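Local coordinates for conserved hypothetical protein (Bacteroides thetaiotaomicron, PDB 2FB0) that is of unknown function but is possibly an oxidoreductase related to the antibiotic biosynthesis monooxygenases, at residues L33-C38 and E57-A62. Numbering follows the deposited sequence.
Sequences LKEEGC and ETWQNA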
ATOM      1  N   LEU A  33       7.754   6.680  12.609  1.00 27.95           N
ATOM      2  CA  LEU A  33       9.107   6.668  12.020  1.00 28.98           C
ATOM      3  C   LEU A  33      10.246   6.998  12.997  1.00 30.08           C
ATOM      4  O   LEU A  33      11.404   6.654  12.737  1.00 29.48           O
ATOM      5  CB  LEU A  33       9.184   7.601  10.818  1.00 28.40           C
ATOM      6  CG  LEU A  33       8.509   7.131   9.533  1.00 27.73           C
ATOM      7  CD1 LEU A  33       8.535   8.262   8.519  1.00 26.93           C
ATOM      8  CD2 LEU A  33       9.166   5.855   8.971  1.00 27.16           C
ATOM      9  N   LYS A  34       9.912   7.654  14.112  1.00 31.12           N
ATOM     10  CA  LYS A  34      10.885   7.952  15.164  1.00 32.57           C
ATOM     11  C   LYS A  34      11.134   6.737  16.045  1.00 33.07           C
ATOM     12  O   LYS A  34      12.077   6.728  16.830  1.00 33.26           O
ATOM     13  CB  LYS A  34      10.412   9.122  16.039  1.00 33.21           C
ATOM     14  CG  LYS A  34      10.416  10.466  15.350  1.00 34.83           C
ATOM     15  CD  LYS A  34       9.831  11.532  16.271  1.00 40.67           C
ATOM     16  CE  LYS A  34       9.790  12.899  15.593  1.00 43.20           C
ATOM     17  NZ  LYS A  34       9.180  13.921  16.499  1.00 46.52           N
ATOM     18  N   GLU A  35      10.277   5.725  15.938  1.00 33.22           N
ATOM     19  CA  GLU A  35      10.450   4.493  16.698  1.00 34.22           C
ATOM     20  C   GLU A  35      11.554   3.643  16.054  1.00 34.61           C
ATOM     21  O   GLU A  35      11.590   3.459  14.836  1.00 34.40           O
ATOM     22  CB  GLU A  35       9.140   3.698  16.775  1.00 34.22           C
ATOM     23  CG  GLU A  35       8.012   4.380  17.545  1.00 34.38           C
ATOM     24  CD  GLU A  35       6.729   3.563  17.520  1.00 34.79           C
ATOM     25  OE1 GLU A  35       6.764   2.382  17.912  1.00 38.04           O
ATOM     26  OE2 GLU A  35       5.685   4.094  17.104  1.00 34.44           O
ATOM     27  N   GLU A  36      12.448   3.129  16.889  1.00 35.18           N
ATOM     28  CA  GLU A  36      13.650   2.445  16.420  1.00 35.71           C
ATOM     29  C   GLU A  36      13.304   1.187  15.599  1.00 34.34           C
ATOM     30  O   GLU A  36      13.910   0.943  14.544  1.00 34.61           O
ATOM     31  CB  GLU A  36      14.554   2.126  17.628  1.00 36.66           C
ATOM     32  CG  GLU A  36      15.957   1.623  17.304  1.00 41.10           C
ATOM     33  CD  GLU A  36      16.799   2.625  16.522  1.00 46.00           C
ATOM     34  OE1 GLU A  36      16.538   3.859  16.615  1.00 46.99           O
ATOM     35  OE2 GLU A  36      17.737   2.165  15.820  1.00 47.70           O
ATOM     36  N   GLY A  37      12.315   0.418  16.068  1.00 31.96           N
ATOM     37  CA  GLY A  37      11.896  -0.808  15.387  1.00 29.76           C
ATOM     38  C   GLY A  37      10.975  -0.591  14.190  1.00 28.00           C
ATOM     39  O   GLY A  37      10.588  -1.546  13.535  1.00 27.76           O
ATOM     40  N   CYS A  38      10.633   0.664  13.902  1.00 26.27           N
ATOM     41  CA  CYS A  38       9.836   0.979  12.732  1.00 25.67           C
ATOM     42  C   CYS A  38      10.767   1.070  11.536  1.00 25.43           C
ATOM     43  O   CYS A  38      11.573   1.991  11.446  1.00 25.49           O
ATOM     44  CB  CYS A  38       9.087   2.299  12.896  1.00 25.18           C
ATOM     45  SG  CYS A  38       8.030   2.718  11.470  1.00 25.97           S
ATOM     46  N   GLU A  57       3.190  -0.321   6.447  1.00 23.00           N
ATOM     47  CA  GLU A  57       4.150  -0.293   7.541  1.00 23.00           C
ATOM     48  C   GLU A  57       5.062  -1.488   7.447  1.00 22.85           C
ATOM     49  O   GLU A  57       4.643  -2.547   7.012  1.00 22.72           O
ATOM     50  CB  GLU A  57       3.435  -0.338   8.897  1.00 23.24           C
ATOM     51  CG  GLU A  57       2.241   0.589   8.959  1.00 23.40           C
ATOM     52  CD  GLU A  57       1.409   0.432  10.209  1.00 25.10           C
ATOM     53  OE1 GLU A  57       1.931  -0.006  11.253  1.00 24.72           O
ATOM     54  OE2 GLU A  57       0.215   0.778  10.133  1.00 25.00           O
ATOM     55  N   THR A  58       6.307  -1.315   7.883  1.00 22.28           N
ATOM     56  CA  THR A  58       7.193  -2.445   8.096  1.00 21.99           C
ATOM     57  C   THR A  58       7.794  -2.341   9.488  1.00 22.67           C
ATOM     58  O   THR A  58       8.353  -1.305   9.862  1.00 22.22           O
ATOM     59  CB  THR A  58       8.312  -2.501   7.046  1.00 21.67           C
ATOM     60  OG1 THR A  58       7.725  -2.408   5.750  1.00 21.26           O
ATOM     61  CG2 THR A  58       9.123  -3.807   7.162  1.00 21.07           C
ATOM     62  N   TRP A  59       7.667  -3.430  10.239  1.00 23.62           N
ATOM     63  CA  TRP A  59       8.138  -3.506  11.611  1.00 24.38           C
ATOM     64  C   TRP A  59       9.242  -4.535  11.699  1.00 25.08           C
ATOM     65  O   TRP A  59       9.185  -5.570  11.035  1.00 24.68           O
ATOM     66  CB  TRP A  59       6.980  -3.819  12.577  1.00 24.07           C
ATOM     67  CG  TRP A  59       6.079  -2.631  12.640  1.00 25.06           C
ATOM     68  CD1 TRP A  59       4.958  -2.404  11.885  1.00 24.19           C
ATOM     69  CD2 TRP A  59       6.285  -1.454  13.421  1.00 24.37           C
ATOM     70  NE1 TRP A  59       4.443  -1.156  12.170  1.00 24.17           N
ATOM     71  CE2 TRP A  59       5.240  -0.557  13.109  1.00 24.68           C
ATOM     72  CE3 TRP A  59       7.252  -1.072  14.365  1.00 25.32           C
ATOM     73  CZ2 TRP A  59       5.126   0.694  13.717  1.00 24.35           C
ATOM     74  CZ3 TRP A  59       7.138   0.171  14.965  1.00 24.33           C
ATOM     75  CH2 TRP A  59       6.088   1.042  14.633  1.00 25.03           C
ATOM     76  N   GLN A  60      10.262  -4.228  12.500  1.00 26.33           N
ATOM     77  CA  GLN A  60      11.425  -5.108  12.615  1.00 26.98           C
ATOM     78  C   GLN A  60      11.059  -6.510  13.064  1.00 27.39           C
ATOM     79  O   GLN A  60      11.631  -7.493  12.591  1.00 27.36           O
ATOM     80  CB  GLN A  60      12.472  -4.524  13.569  1.00 27.30           C
ATOM     81  CG  GLN A  60      13.804  -5.281  13.472  1.00 28.19           C
ATOM     82  CD  GLN A  60      14.889  -4.691  14.338  1.00 31.48           C
ATOM     83  OE1 GLN A  60      15.000  -3.467  14.477  1.00 32.38           O
ATOM     84  NE2 GLN A  60      15.694  -5.562  14.939  1.00 30.06           N
ATOM     85  N   ASN A  61      10.110  -6.589  13.992  1.00 28.04           N
ATOM     86  CA  ASN A  61       9.637  -7.852  14.531  1.00 28.73           C
ATOM     87  C   ASN A  61       8.335  -7.641  15.301  1.00 29.20           C
ATOM     88  O   ASN A  61       7.848  -6.500  15.444  1.00 28.11           O
ATOM     89  CB  ASN A  61      10.703  -8.493  15.446  1.00 28.99           C
ATOM     90  CG  ASN A  61      11.179  -7.553  16.533  1.00 28.95           C
ATOM     91  OD1 ASN A  61      10.390  -7.090  17.355  1.00 29.92           O
ATOM     92  ND2 ASN A  61      12.480  -7.256  16.543  1.00 29.06           N
ATOM     93  N   ALA A  62       7.787  -8.748  15.791  1.00 29.93           N
ATOM     94  CA  ALA A  62       6.519  -8.748  16.527  1.00 31.09           C
ATOM     95  C   ALA A  62       6.562  -7.939  17.814  1.00 31.77           C
ATOM     96  O   ALA A  62       5.556  -7.332  18.204  1.00 32.01           O
ATOM     97  CB  ALA A  62       6.060 -10.192  16.811  1.00 31.09           C
TER
HETATM   98  O   HOH W   1      15.189  -1.224  12.918  1.00 40.91           O
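C38 and W59 face each other as an antiparallel non-hydrogen-bonded pair, their CA atoms 4.9 Å apart, where strand 38-46 begins and strand 52-59 ends. These strands are neighbours in the four-stranded antiparallel sheet of a ferredoxin-like fold, the dimeric alpha/beta-barrel type to which antibiotic biosynthesis monooxygenases belong. Ahead of the bridge, a type I turn from E35 to C38 brings the chain from helix 18-32 into strand 38-46. Its third residue, G37, lies beside Q60, and Q60 N donates to G37 O (2.9 Å), which ties the turn to the end of strand 52-59. A water adds a second link, donating to both E36 O and Q60 OE1; Q60 reaches it on an extended chain whose CG is anti to the backbone N (chi1 -168°).

Beside this backbone link, C38 and W59 project from the same face of the sheet. C38 SG sits over the six-membered ring of W59, 4.3 Å from its centroid and 19° off the normal, a sulfur-aromatic contact, while C38 CB packs at 3.6 Å on W59 CZ3. The carboxylate of E35 comes to the far end of the indole, its plane turned 48° from the ring, with OE1 3.6 Å from W59 CH2. E35 OE2 is hydrogen-bonded to H68 and H73, and the H68 ring also meets W59, while V64 and L65 of helix 62-68 add apolar contacts to the indole. An acetate ion, probably from the crystallisation liquor, lies about 5 Å from this side chain. The indole's rotation is fixed from within its own strand: W59 NE1 donates in the ring plane to the anti lone pair of E57 OE1, at 2.9 Å.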